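Local coordinates for protein GDP-6-deoxy-D-mannose reductase (Pseudomonas aeruginosa, PDB 6X3B) that probably reduces GDP-4-dehydro-6-deoxy-D-mannose to GDP-rhamnose for O-antigen synthesis, with NADPH bound in its pocket, at residues G289-L294 / T298-E303; A76-A81 / R234-G239; I182-K187 / L314-S319. All blocks are in the same frame, centred on the assembly; numbering follows the deposited sequence.

Contact 1 (G289-L294 / T298-E303)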
loop_
_atom_site.group_PDB
_atom_site.type_symbol
_atom_site.label_atom_id
_atom_site.label_comp_id
_atom_site.label_asym_id
_atom_site.label_seq_id
_atom_site.Cartn_x
_atom_site.Cartn_y
_atom_site.Cartn_z
ATOM N N GLY A 289 1.803 3.765 21.048
ATOM C CA GLY A 289 1.467 4.658 19.959
ATOM C C GLY A 289 1.400 6.096 20.431
ATOM O O GLY A 289 1.159 6.362 21.601
ATOM N N SER A 290 1.607 7.041 19.514
ATOM C CA SER A 290 1.335 8.449 19.804
ATOM C C SER A 290 -0.003 8.855 19.200
ATOM O O SER A 290 -0.252 8.628 18.012
ATOM C CB SER A 290 2.432 9.371 19.266
ATOM O OG SER A 290 1.962 10.713 19.157
ATOM N N HIS A 291 -0.855 9.473 20.014
ATOM C CA HIS A 291 -2.109 10.024 19.518
ATOM C C HIS A 291 -2.085 11.544 19.487
ATOM O O HIS A 291 -3.148 12.170 19.443
ATOM C CB HIS A 291 -3.297 9.527 20.346
ATOM C CG HIS A 291 -3.251 9.913 21.795
ATOM N ND1 HIS A 291 -3.450 9.003 22.809
ATOM C CD2 HIS A 291 -3.058 11.113 22.399
ATOM C CE1 HIS A 291 -3.377 9.621 23.976
ATOM N NE2 HIS A 291 -3.130 10.899 23.754
ATOM N N ALA A 292 -0.886 12.149 19.496
ATOM C CA ALA A 292 -0.784 13.607 19.458
ATOM C C ALA A 292 -1.518 14.182 18.260
ATOM O O ALA A 292 -2.207 15.201 18.377
ATOM C CB ALA A 292 0.686 14.048 19.428
ATOM N N ARG A 293 -1.392 13.545 17.097
ATOM C CA ARG A 293 -1.997 14.121 15.905
ATOM C C ARG A 293 -3.518 14.156 16.031
ATOM O O ARG A 293 -4.158 15.175 15.753
ATOM C CB ARG A 293 -1.556 13.346 14.669
ATOM C CG ARG A 293 -2.035 13.952 13.373
ATOM C CD ARG A 293 -1.586 13.104 12.178
ATOM N NE ARG A 293 -0.197 13.348 11.784
ATOM C CZ ARG A 293 0.307 12.995 10.601
ATOM N NH1 ARG A 293 -0.467 12.376 9.703
ATOM N NH2 ARG A 293 1.575 13.265 10.304
ATOM N N LEU A 294 -4.103 13.047 16.475
ATOM C CA LEU A 294 -5.544 12.948 16.641
ATOM C C LEU A 294 -6.044 13.901 17.721
ATOM O O LEU A 294 -7.093 14.546 17.559
ATOM C CB LEU A 294 -5.885 11.506 16.991
ATOM C CG LEU A 294 -7.252 11.199 17.599
ATOM C CD1 LEU A 294 -8.248 11.395 16.516
ATOM C CD2 LEU A 294 -7.258 9.738 18.098
ATOM N N THR A 298 -8.637 16.986 16.867
ATOM C CA THR A 298 -10.019 16.691 17.210
ATOM C C THR A 298 -10.398 17.000 18.642
ATOM O O THR A 298 -11.595 17.065 18.930
ATOM C CB THR A 298 -10.341 15.204 16.963
ATOM O OG1 THR A 298 -9.724 14.408 17.992
ATOM C CG2 THR A 298 -9.835 14.763 15.592
ATOM N N GLY A 299 -9.433 17.149 19.548
ATOM C CA GLY A 299 -9.722 17.259 20.961
ATOM C C GLY A 299 -9.903 15.937 21.677
ATOM O O GLY A 299 -9.980 15.929 22.916
ATOM N N TRP A 300 -9.958 14.844 20.913
ATOM C CA TRP A 300 -10.177 13.482 21.465
ATOM C C TRP A 300 -9.167 13.142 22.567
ATOM O O TRP A 300 -7.979 13.467 22.419
ATOM C CB TRP A 300 -10.142 12.433 20.345
ATOM C CG TRP A 300 -10.309 11.020 20.817
ATOM C CD1 TRP A 300 -11.474 10.321 20.923
ATOM C CD2 TRP A 300 -9.272 10.139 21.281
ATOM N NE1 TRP A 300 -11.232 9.062 21.403
ATOM C CE2 TRP A 300 -9.892 8.920 21.632
ATOM C CE3 TRP A 300 -7.886 10.249 21.419
ATOM C CZ2 TRP A 300 -9.170 7.830 22.110
ATOM C CZ3 TRP A 300 -7.174 9.172 21.894
ATOM C CH2 TRP A 300 -7.809 7.979 22.234
ATOM N N LYS A 301 -9.657 12.493 23.624
ATOM C CA LYS A 301 -8.834 11.987 24.748
ATOM C C LYS A 301 -9.468 10.675 25.223
ATOM O O LYS A 301 -10.697 10.564 25.139
ATOM C CB LYS A 301 -8.780 13.013 25.883
ATOM C CG LYS A 301 -7.902 12.633 27.068
ATOM C CD LYS A 301 -7.845 13.701 28.142
ATOM C CE LYS A 301 -6.990 13.315 29.331
ATOM N NZ LYS A 301 -6.955 14.380 30.362
ATOM N N PRO A 302 -8.693 9.653 25.644
ATOM C CA PRO A 302 -9.277 8.413 26.156
ATOM C C PRO A 302 -10.010 8.737 27.465
ATOM O O PRO A 302 -9.501 9.522 28.229
ATOM C CB PRO A 302 -8.066 7.519 26.452
ATOM C CG PRO A 302 -6.943 8.124 25.650
ATOM C CD PRO A 302 -7.237 9.608 25.604
ATOM N N GLU A 303 -11.178 8.126 27.674
ATOM C CA GLU A 303 -11.975 8.362 28.867
ATOM C C GLU A 303 -12.244 7.124 29.718
ATOM O O GLU A 303 -12.612 7.280 30.889
ATOM C CB GLU A 303 -13.336 8.973 28.490
ATOM C CG GLU A 303 -13.250 10.374 27.890
ATOM C CD GLU A 303 -13.228 11.450 28.939
ATOM O OE1 GLU A 303 -12.127 11.767 29.440
ATOM O OE2 GLU A 303 -14.316 11.964 29.273
#
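With chi1 at 61°, His291 sets CG between its own backbone N and carbonyl carbon, which directs the imidazole toward Trp300; Trp300 in turn carries CG opposite its N (chi1 178°) and extends the indole toward His291. The two rings form a T-shaped pair: the indole edge meets the imidazole face, with 5.5 Å between the imidazole and six-membered-ring centroids and planes 81° apart. Trp300 CZ3 makes the closest approach, 3.8 Å from His291 ND1, while ND1 itself is hydrogen-bonded to the backbone O of Cys248. Leu294 CD2 comes in obliquely on the indole, 3.4 Å from Trp300 CE3, and the backbone N of Pro302 lies on the other side of the ring.

The polar part sits at the helix end. Leu294 O receives two hydrogen bonds from Thr298, from OG1 at 2.7 Å and from N at 3.0 Å, arriving from opposite faces of the carbonyl plane. Thr298 OG1 also accepts from Trp300 N at 3.0 Å, an ST turn that ties the departing chain to the helix; Gly299 between them has positive phi.

His291 is the N-cap residue of helix 292-298, so the contact joins both ends of this short helix. Helix 225-238 packs on Leu294 and Trp300, strand 244-247 touches Leu294, and strand 219-224 meets Trp300 and Pro302.

Contact 2 (A76-A81 / R234-G239); sequences AVIHLA and RLLSHG. With NDP (NADPH dihydro-nicotinamide-adenine-dinucleotide phosphate), chain E.
Leu236 of helix 225-238 drives its two methyls against Ala76 and Ile78 of strand 76-79, a helix-on-sheet contact in the Rossmann-type nucleotide-binding fold of this family. The short segments approach to 10.2 Å with directions 144° apart, so the helix runs nearer antiparallel to the strand than parallel.

The tight part is entirely apolar and buried, and no hydrogen bond crosses between the segments. Leu236 CD1 meets the far end of the isoleucine, 3.7 Å from Ile78 CD1 and 3.8 Å from Ile78 CG1, whereas Leu236 CD2 turns to the beginning of the strand, 4.2 Å from Ala76 CB. Ile78 reaches the leucine because CG1 stands opposite the carbonyl carbon (chi1 -59°) and chi2 is extended at 180°, carrying CD1 to the helix although its CB bond does not point there. Leu25 and Leu121 of the two neighbouring strands, and Trp49 of the strand beyond Leu25, also touch Leu236.

By contrast, past Leu236 the helix reaches the surface, with Ser237 partly exposed and His238 exposed. The backbone oxygens of Leu236 and Gly239 accept hydrogen bonds from the guanidinium group of Arg172.

Past the strand the chain turns to the cofactor. Ala81 CA lies 3.2 Å from O4B of the NADPH adenosine ribose, and the nicotinamide ribose hydroxyl O3D donates a hydrogen bond of 2.9 Å to Leu80 O.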
loop_
_atom_site.group_PDB
_atom_site.type_symbol
_atom_site.label_atom_id
_atom_site.label_comp_id
_atom_site.label_asym_id
_atom_site.label_seq_id
_atom_site.Cartn_x
_atom_site.Cartn_y
_atom_site.Cartn_z
ATOM N N ALA A 76 -21.388 10.996 5.357
ATOM C CA ALA A 76 -20.137 10.416 5.824
ATOM C C ALA A 76 -20.280 8.906 5.840
ATOM O O ALA A 76 -21.371 8.372 6.035
ATOM C CB ALA A 76 -19.765 10.917 7.228
ATOM N N VAL A 77 -19.158 8.231 5.654
ATOM C CA VAL A 77 -19.086 6.781 5.649
ATOM C C VAL A 77 -17.944 6.387 6.568
ATOM O O VAL A 77 -16.874 6.997 6.514
ATOM C CB VAL A 77 -18.865 6.249 4.221
ATOM C CG1 VAL A 77 -18.683 4.732 4.222
ATOM C CG2 VAL A 77 -20.062 6.641 3.345
ATOM N N ILE A 78 -18.179 5.413 7.446
ATOM C CA ILE A 78 -17.111 4.745 8.189
ATOM C C ILE A 78 -17.043 3.323 7.670
ATOM O O ILE A 78 -18.049 2.597 7.691
ATOM C CB ILE A 78 -17.337 4.758 9.706
ATOM C CG1 ILE A 78 -17.436 6.188 10.230
ATOM C CG2 ILE A 78 -16.167 4.030 10.424
ATOM C CD1 ILE A 78 -17.664 6.225 11.711
ATOM N N HIS A 79 -15.875 2.932 7.171
ATOM C CA HIS A 79 -15.716 1.655 6.500
ATOM C C HIS A 79 -14.952 0.750 7.460
ATOM O O HIS A 79 -13.731 0.865 7.591
ATOM C CB HIS A 79 -14.994 1.839 5.158
ATOM C CG HIS A 79 -14.705 0.555 4.439
ATOM N ND1 HIS A 79 -15.574 -0.522 4.443
ATOM C CD2 HIS A 79 -13.631 0.171 3.704
ATOM C CE1 HIS A 79 -15.050 -1.504 3.726
ATOM N NE2 HIS A 79 -13.870 -1.113 3.268
ATOM N N LEU A 80 -15.690 -0.132 8.144
ATOM C CA LEU A 80 -15.156 -1.128 9.057
ATOM C C LEU A 80 -15.036 -2.510 8.437
ATOM O O LEU A 80 -14.190 -3.294 8.873
ATOM C CB LEU A 80 -16.056 -1.255 10.298
ATOM C CG LEU A 80 -16.254 -0.062 11.232
ATOM C CD1 LEU A 80 -17.480 -0.275 12.146
ATOM C CD2 LEU A 80 -14.998 0.119 12.072
ATOM N N ALA A 81 -15.849 -2.823 7.436
ATOM C CA ALA A 81 -16.036 -4.206 7.012
ATOM C C ALA A 81 -14.792 -4.785 6.346
ATOM O O ALA A 81 -14.090 -4.107 5.587
ATOM C CB ALA A 81 -17.208 -4.311 6.044
ATOM N N ARG A 234 -15.122 11.751 16.287
ATOM C CA ARG A 234 -14.457 13.061 16.345
ATOM C C ARG A 234 -13.607 13.313 15.105
ATOM O O ARG A 234 -13.458 14.467 14.669
ATOM C CB ARG A 234 -13.607 13.161 17.606
ATOM C CG ARG A 234 -14.441 13.086 18.881
ATOM C CD ARG A 234 -13.686 13.615 20.067
ATOM N NE ARG A 234 -13.711 15.064 20.070
ATOM C CZ ARG A 234 -14.666 15.790 20.636
ATOM N NH1 ARG A 234 -15.675 15.189 21.253
ATOM N NH2 ARG A 234 -14.615 17.115 20.573
ATOM N N LEU A 235 -13.079 12.246 14.502
ATOM C CA LEU A 235 -12.399 12.397 13.223
ATOM C C LEU A 235 -13.370 12.849 12.139
ATOM O O LEU A 235 -13.047 13.743 11.340
ATOM C CB LEU A 235 -11.710 11.085 12.840
ATOM C CG LEU A 235 -10.373 10.860 13.540
ATOM C CD1 LEU A 235 -9.841 9.445 13.252
ATOM C CD2 LEU A 235 -9.381 11.925 13.102
ATOM N N LEU A 236 -14.562 12.228 12.079
ATOM C CA LEU A 236 -15.581 12.683 11.134
ATOM C C LEU A 236 -15.884 14.160 11.338
ATOM O O LEU A 236 -16.090 14.896 10.368
ATOM C CB LEU A 236 -16.876 11.889 11.304
ATOM C CG LEU A 236 -16.844 10.388 10.996
ATOM C CD1 LEU A 236 -18.257 9.823 11.161
ATOM C CD2 LEU A 236 -16.358 10.147 9.572
ATOM N N SER A 237 -15.938 14.600 12.596
ATOM C CA SER A 237 -16.277 15.998 12.861
ATOM C C SER A 237 -15.112 16.943 12.592
ATOM O O SER A 237 -15.340 18.082 12.177
ATOM C CB SER A 237 -16.729 16.184 14.309
ATOM O OG SER A 237 -17.971 15.555 14.539
ATOM N N HIS A 238 -13.872 16.511 12.829
ATOM C CA HIS A 238 -12.763 17.458 12.935
ATOM C C HIS A 238 -11.512 17.087 12.145
ATOM O O HIS A 238 -10.614 17.933 12.036
ATOM C CB HIS A 238 -12.356 17.655 14.409
ATOM C CG HIS A 238 -13.492 18.030 15.318
ATOM N ND1 HIS A 238 -14.235 19.186 15.152
ATOM C CD2 HIS A 238 -13.983 17.424 16.426
ATOM C CE1 HIS A 238 -15.152 19.255 16.104
ATOM N NE2 HIS A 238 -15.018 18.203 16.893
ATOM N N GLY A 239 -11.409 15.868 11.610
ATOM C CA GLY A 239 -10.176 15.455 10.953
ATOM C C GLY A 239 -9.871 16.253 9.694
ATOM O O GLY A 239 -10.743 16.832 9.045
HETATM P PA NDP E . -15.067 -8.195 12.489
HETATM O O1A NDP E . -14.312 -9.263 11.773
HETATM O O2A NDP E . -15.600 -8.488 13.851
HETATM O O5B NDP E . -16.257 -7.666 11.558
HETATM C C5B NDP E . -16.060 -7.623 10.124
HETATM C C4B NDP E . -17.318 -7.108 9.470
HETATM O O4B NDP E . -17.118 -7.039 8.035
HETATM C C3B NDP E . -18.581 -7.957 9.681
HETATM O O3B NDP E . -19.715 -7.131 9.915
HETATM C C2B NDP E . -18.690 -8.732 8.374
HETATM O O2B NDP E . -20.049 -9.062 8.098
HETATM C C1B NDP E . -18.181 -7.693 7.385
HETATM N N9A NDP E . -17.693 -8.257 6.135
HETATM C C8A NDP E . -16.658 -9.146 5.979
HETATM N N7A NDP E . -16.448 -9.485 4.733
HETATM C C5A NDP E . -17.405 -8.778 4.019
HETATM C C6A NDP E . -17.707 -8.707 2.647
HETATM N N6A NDP E . -17.024 -9.402 1.742
HETATM N N1A NDP E . -18.728 -7.906 2.260
HETATM C C2A NDP E . -19.389 -7.227 3.205
HETATM N N3A NDP E . -19.196 -7.213 4.522
HETATM C C4A NDP E . -18.179 -8.017 4.872
HETATM O O3 NDP E . -14.147 -6.887 12.583
HETATM P PN NDP E . -13.882 -5.884 13.803
HETATM O O1N NDP E . -15.168 -5.213 14.152
HETATM O O2N NDP E . -13.153 -6.622 14.874
HETATM O O5D NDP E . -12.894 -4.821 13.123
HETATM C C5D NDP E . -13.453 -3.607 12.567
HETATM C C4D NDP E . -12.373 -2.870 11.813
HETATM O O4D NDP E . -11.314 -2.512 12.737
HETATM C C3D NDP E . -11.700 -3.655 10.678
HETATM O O3D NDP E . -11.424 -2.813 9.567
HETATM C C2D NDP E . -10.429 -4.162 11.353
HETATM O O2D NDP E . -9.384 -4.435 10.431
HETATM C C1D NDP E . -10.078 -2.999 12.274
HETATM N N1N NDP E . -9.262 -3.426 13.448
HETATM C C2N NDP E . -9.818 -4.147 14.470
HETATM C C3N NDP E . -9.127 -4.415 15.621
HETATM C C7N NDP E . -9.694 -5.410 16.560
HETATM O O7N NDP E . -9.055 -5.736 17.566
HETATM N N7N NDP E . -10.884 -5.924 16.287
HETATM C C4N NDP E . -7.847 -3.692 15.864
HETATM C C5N NDP E . -7.324 -2.992 14.680
HETATM C C6N NDP E . -7.929 -3.101 13.520
HETATM P P2B NDP E . -20.271 -10.662 8.070
HETATM O O1X NDP E . -21.739 -10.865 7.766
HETATM O O2X NDP E . -19.380 -11.218 6.979
HETATM O O3X NDP E . -19.891 -11.185 9.439
#

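Contact 3 (I182-K187 / L314-S319); sequences IGPGQK and LSDWES. With NDP (NADPH dihydro-nicotinamide-adenine-dinucleotide phosphate), chain E.
Van der Waals packing joins the two segments: the ring of Pro184 lies against the side chain of Asp316 on helix 306-320. Pro184 CB is 3.6 Å from Asp316 CG and 3.7 Å from Asp316 OD2, and Pro184 CG rests 4.1 Å from Asp316 CB. The carboxylate reaches the proline because its CG stands opposite the backbone N (chi1 -178°).

Ionic contact is made to the side: Asp316 OD2 forms a salt bridge with Arg320, one turn further along the same helix. Arg320 also makes a cation-pi contact with Trp317, whose indole packs on helix 191-203.

Hydrogen bonds shape the loop and hold the cofactor. Gly183 to Gln186 form a type II beta turn, with Gly185 at positive phi. From its end, the bent side chain of Gln186 (chi2 64°) meets the nicotinamide carboxamide: NE2 donates to NADPH O7N at 2.7 Å, and N7N returns a weak bond of 3.4 Å to Gln186 OE1. OE1 also accepts from Lys187 N at 2.9 Å, which, with the two bonds to the carboxamide, helps hold the amide's orientation.

Donor and acceptor of the amide are thus matched to acceptor and donor of the carboxamide, which is consistent with a defined orientation of the nicotinamide, while between 314-319 and 182-187 there is packing through Pro184 but no hydrogen bond.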
loop_
_atom_site.group_PDB
_atom_site.type_symbol
_atom_site.label_atom_id
_atom_site.label_comp_id
_atom_site.label_asym_id
_atom_site.label_seq_id
_atom_site.Cartn_x
_atom_site.Cartn_y
_atom_site.Cartn_z
ATOM N N ILE A 182 -10.199 -3.327 23.319
ATOM C CA ILE A 182 -10.713 -4.188 24.421
ATOM C C ILE A 182 -12.230 -3.984 24.461
ATOM O O ILE A 182 -12.660 -2.825 24.523
ATOM C CB ILE A 182 -10.073 -3.860 25.783
ATOM C CG1 ILE A 182 -8.555 -4.041 25.773
ATOM C CG2 ILE A 182 -10.720 -4.695 26.874
ATOM C CD1 ILE A 182 -7.903 -3.737 27.098
ATOM N N GLY A 183 -13.003 -5.065 24.368
ATOM C CA GLY A 183 -14.438 -4.925 24.455
ATOM C C GLY A 183 -15.166 -6.251 24.381
ATOM O O GLY A 183 -14.630 -7.262 23.924
ATOM N N PRO A 184 -16.406 -6.275 24.864
ATOM C CA PRO A 184 -17.259 -7.448 24.637
ATOM C C PRO A 184 -17.395 -7.729 23.148
ATOM O O PRO A 184 -17.645 -6.821 22.351
ATOM C CB PRO A 184 -18.600 -7.038 25.260
ATOM C CG PRO A 184 -18.255 -5.985 26.254
ATOM C CD PRO A 184 -17.046 -5.259 25.709
ATOM N N GLY A 185 -17.207 -8.999 22.773
ATOM C CA GLY A 185 -17.317 -9.418 21.393
ATOM C C GLY A 185 -16.003 -9.499 20.644
ATOM O O GLY A 185 -15.993 -9.964 19.498
ATOM N N GLN A 186 -14.901 -9.054 21.245
ATOM C CA GLN A 186 -13.588 -9.156 20.615
ATOM C C GLN A 186 -13.264 -10.619 20.273
ATOM O O GLN A 186 -13.827 -11.547 20.846
ATOM C CB GLN A 186 -12.535 -8.553 21.547
ATOM C CG GLN A 186 -11.087 -8.641 21.082
ATOM C CD GLN A 186 -10.823 -7.844 19.813
ATOM O OE1 GLN A 186 -11.377 -8.140 18.756
ATOM N NE2 GLN A 186 -9.954 -6.840 19.912
ATOM N N LYS A 187 -12.357 -10.819 19.302
ATOM C CA LYS A 187 -11.942 -12.168 18.905
ATOM C C LYS A 187 -11.366 -12.932 20.087
ATOM O O LYS A 187 -10.449 -12.453 20.758
ATOM C CB LYS A 187 -10.870 -12.116 17.813
ATOM C CG LYS A 187 -11.275 -11.517 16.509
ATOM C CD LYS A 187 -10.028 -11.211 15.690
ATOM C CE LYS A 187 -10.363 -10.385 14.464
ATOM N NZ LYS A 187 -10.350 -11.292 13.298
ATOM N N LEU A 314 -15.347 -9.061 31.531
ATOM C CA LEU A 314 -15.663 -10.157 32.448
ATOM C C LEU A 314 -17.167 -10.277 32.663
ATOM O O LEU A 314 -17.719 -11.383 32.633
ATOM C CB LEU A 314 -14.957 -9.974 33.788
ATOM C CG LEU A 314 -13.489 -10.358 33.873
ATOM C CD1 LEU A 314 -12.921 -9.785 35.175
ATOM C CD2 LEU A 314 -13.274 -11.890 33.794
ATOM N N SER A 315 -17.845 -9.141 32.869
ATOM C CA SER A 315 -19.291 -9.150 33.079
ATOM C C SER A 315 -20.020 -9.708 31.873
ATOM O O SER A 315 -21.008 -10.439 32.018
ATOM C CB SER A 315 -19.811 -7.735 33.364
ATOM O OG SER A 315 -19.112 -7.145 34.439
ATOM N N ASP A 316 -19.585 -9.330 30.674
ATOM C CA ASP A 316 -20.223 -9.862 29.481
ATOM C C ASP A 316 -20.113 -11.378 29.440
ATOM O O ASP A 316 -21.089 -12.073 29.132
ATOM C CB ASP A 316 -19.602 -9.256 28.228
ATOM C CG ASP A 316 -20.269 -9.756 26.965
ATOM O OD1 ASP A 316 -21.458 -9.414 26.758
ATOM O OD2 ASP A 316 -19.612 -10.496 26.201
ATOM N N TRP A 317 -18.934 -11.893 29.786
ATOM C CA TRP A 317 -18.691 -13.359 29.761
ATOM C C TRP A 317 -19.537 -14.092 30.809
ATOM O O TRP A 317 -20.015 -15.192 30.506
ATOM C CB TRP A 317 -17.197 -13.651 29.910
ATOM C CG TRP A 317 -16.509 -13.686 28.583
ATOM C CD1 TRP A 317 -15.473 -12.905 28.164
ATOM C CD2 TRP A 317 -16.842 -14.539 27.476
ATOM N NE1 TRP A 317 -15.130 -13.223 26.879
ATOM C CE2 TRP A 317 -15.950 -14.224 26.432
ATOM C CE3 TRP A 317 -17.796 -15.541 27.272
ATOM C CZ2 TRP A 317 -15.988 -14.877 25.202
ATOM C CZ3 TRP A 317 -17.833 -16.184 26.056
ATOM C CH2 TRP A 317 -16.940 -15.855 25.038
ATOM N N GLU A 318 -19.748 -13.489 31.979
ATOM C CA GLU A 318 -20.538 -14.156 33.049
ATOM C C GLU A 318 -21.920 -14.566 32.527
ATOM O O GLU A 318 -22.328 -15.706 32.795
ATOM C CB GLU A 318 -20.690 -13.244 34.266
ATOM C CG GLU A 318 -21.918 -13.571 35.094
ATOM C CD GLU A 318 -22.030 -12.830 36.413
ATOM O OE1 GLU A 318 -21.197 -13.071 37.300
ATOM O OE2 GLU A 318 -22.955 -12.018 36.547
ATOM N N SER A 319 -22.599 -13.679 31.794
ATOM C CA SER A 319 -23.971 -13.955 31.286
ATOM C C SER A 319 -23.969 -14.900 30.077
ATOM O O SER A 319 -25.057 -15.385 29.727
ATOM C CB SER A 319 -24.697 -12.673 30.965
ATOM O OG SER A 319 -23.856 -11.782 30.247
HETATM P PA NDP E . -15.067 -8.195 12.489
HETATM O O1A NDP E . -14.312 -9.263 11.773
HETATM O O2A NDP E . -15.600 -8.488 13.851
HETATM O O5B NDP E . -16.257 -7.666 11.558
HETATM C C5B NDP E . -16.060 -7.623 10.124
HETATM C C4B NDP E . -17.318 -7.108 9.470
HETATM O O4B NDP E . -17.118 -7.039 8.035
HETATM C C3B NDP E . -18.581 -7.957 9.681
HETATM O O3B NDP E . -19.715 -7.131 9.915
HETATM C C2B NDP E . -18.690 -8.732 8.374
HETATM O O2B NDP E . -20.049 -9.062 8.098
HETATM C C1B NDP E . -18.181 -7.693 7.385
HETATM N N9A NDP E . -17.693 -8.257 6.135
HETATM C C8A NDP E . -16.658 -9.146 5.979
HETATM N N7A NDP E . -16.448 -9.485 4.733
HETATM C C5A NDP E . -17.405 -8.778 4.019
HETATM C C6A NDP E . -17.707 -8.707 2.647
HETATM N N6A NDP E . -17.024 -9.402 1.742
HETATM N N1A NDP E . -18.728 -7.906 2.260
HETATM C C2A NDP E . -19.389 -7.227 3.205
HETATM N N3A NDP E . -19.196 -7.213 4.522
HETATM C C4A NDP E . -18.179 -8.017 4.872
HETATM O O3 NDP E . -14.147 -6.887 12.583
HETATM P PN NDP E . -13.882 -5.884 13.803
HETATM O O1N NDP E . -15.168 -5.213 14.152
HETATM O O2N NDP E . -13.153 -6.622 14.874
HETATM O O5D NDP E . -12.894 -4.821 13.123
HETATM C C5D NDP E . -13.453 -3.607 12.567
HETATM C C4D NDP E . -12.373 -2.870 11.813
HETATM O O4D NDP E . -11.314 -2.512 12.737
HETATM C C3D NDP E . -11.700 -3.655 10.678
HETATM O O3D NDP E . -11.424 -2.813 9.567
HETATM C C2D NDP E . -10.429 -4.162 11.353
HETATM O O2D NDP E . -9.384 -4.435 10.431
HETATM C C1D NDP E . -10.078 -2.999 12.274
HETATM N N1N NDP E . -9.262 -3.426 13.448
HETATM C C2N NDP E . -9.818 -4.147 14.470
HETATM C C3N NDP E . -9.127 -4.415 15.621
HETATM C C7N NDP E . -9.694 -5.410 16.560
HETATM O O7N NDP E . -9.055 -5.736 17.566
HETATM N N7N NDP E . -10.884 -5.924 16.287
HETATM C C4N NDP E . -7.847 -3.692 15.864
HETATM C C5N NDP E . -7.324 -2.992 14.680
HETATM C C6N NDP E . -7.929 -3.101 13.520
HETATM P P2B NDP E . -20.271 -10.662 8.070
HETATM O O1X NDP E . -21.739 -10.865 7.766
HETATM O O2X NDP E . -19.380 -11.218 6.979
HETATM O O3X NDP E . -19.891 -11.185 9.439
#

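Contacts 1 and 2 adjoin, their centres 15 Å apart, and contact 1 packs on helix 225-238, which carries one segment of contact 2: Thr298 O lies 3.1 Å from Arg234 NE, probably a hydrogen bond, and Leu294 CD1 packs 3.6 Å from Leu235 CD2. Contact 3 stands apart, its centre about 25 Å from each of the other two, although helices 292-298 and 306-320 follow one another in the chain and contact 1 is nested in the loop that contact 3 closes. NADPH connects contacts 2 and 3, which lie on opposite sides of the chain's centre: 76-81 meets both riboses, 182-187 the carboxamide. The side chain of Trp300 in contact 1 remains about 13 Å from the cofactor.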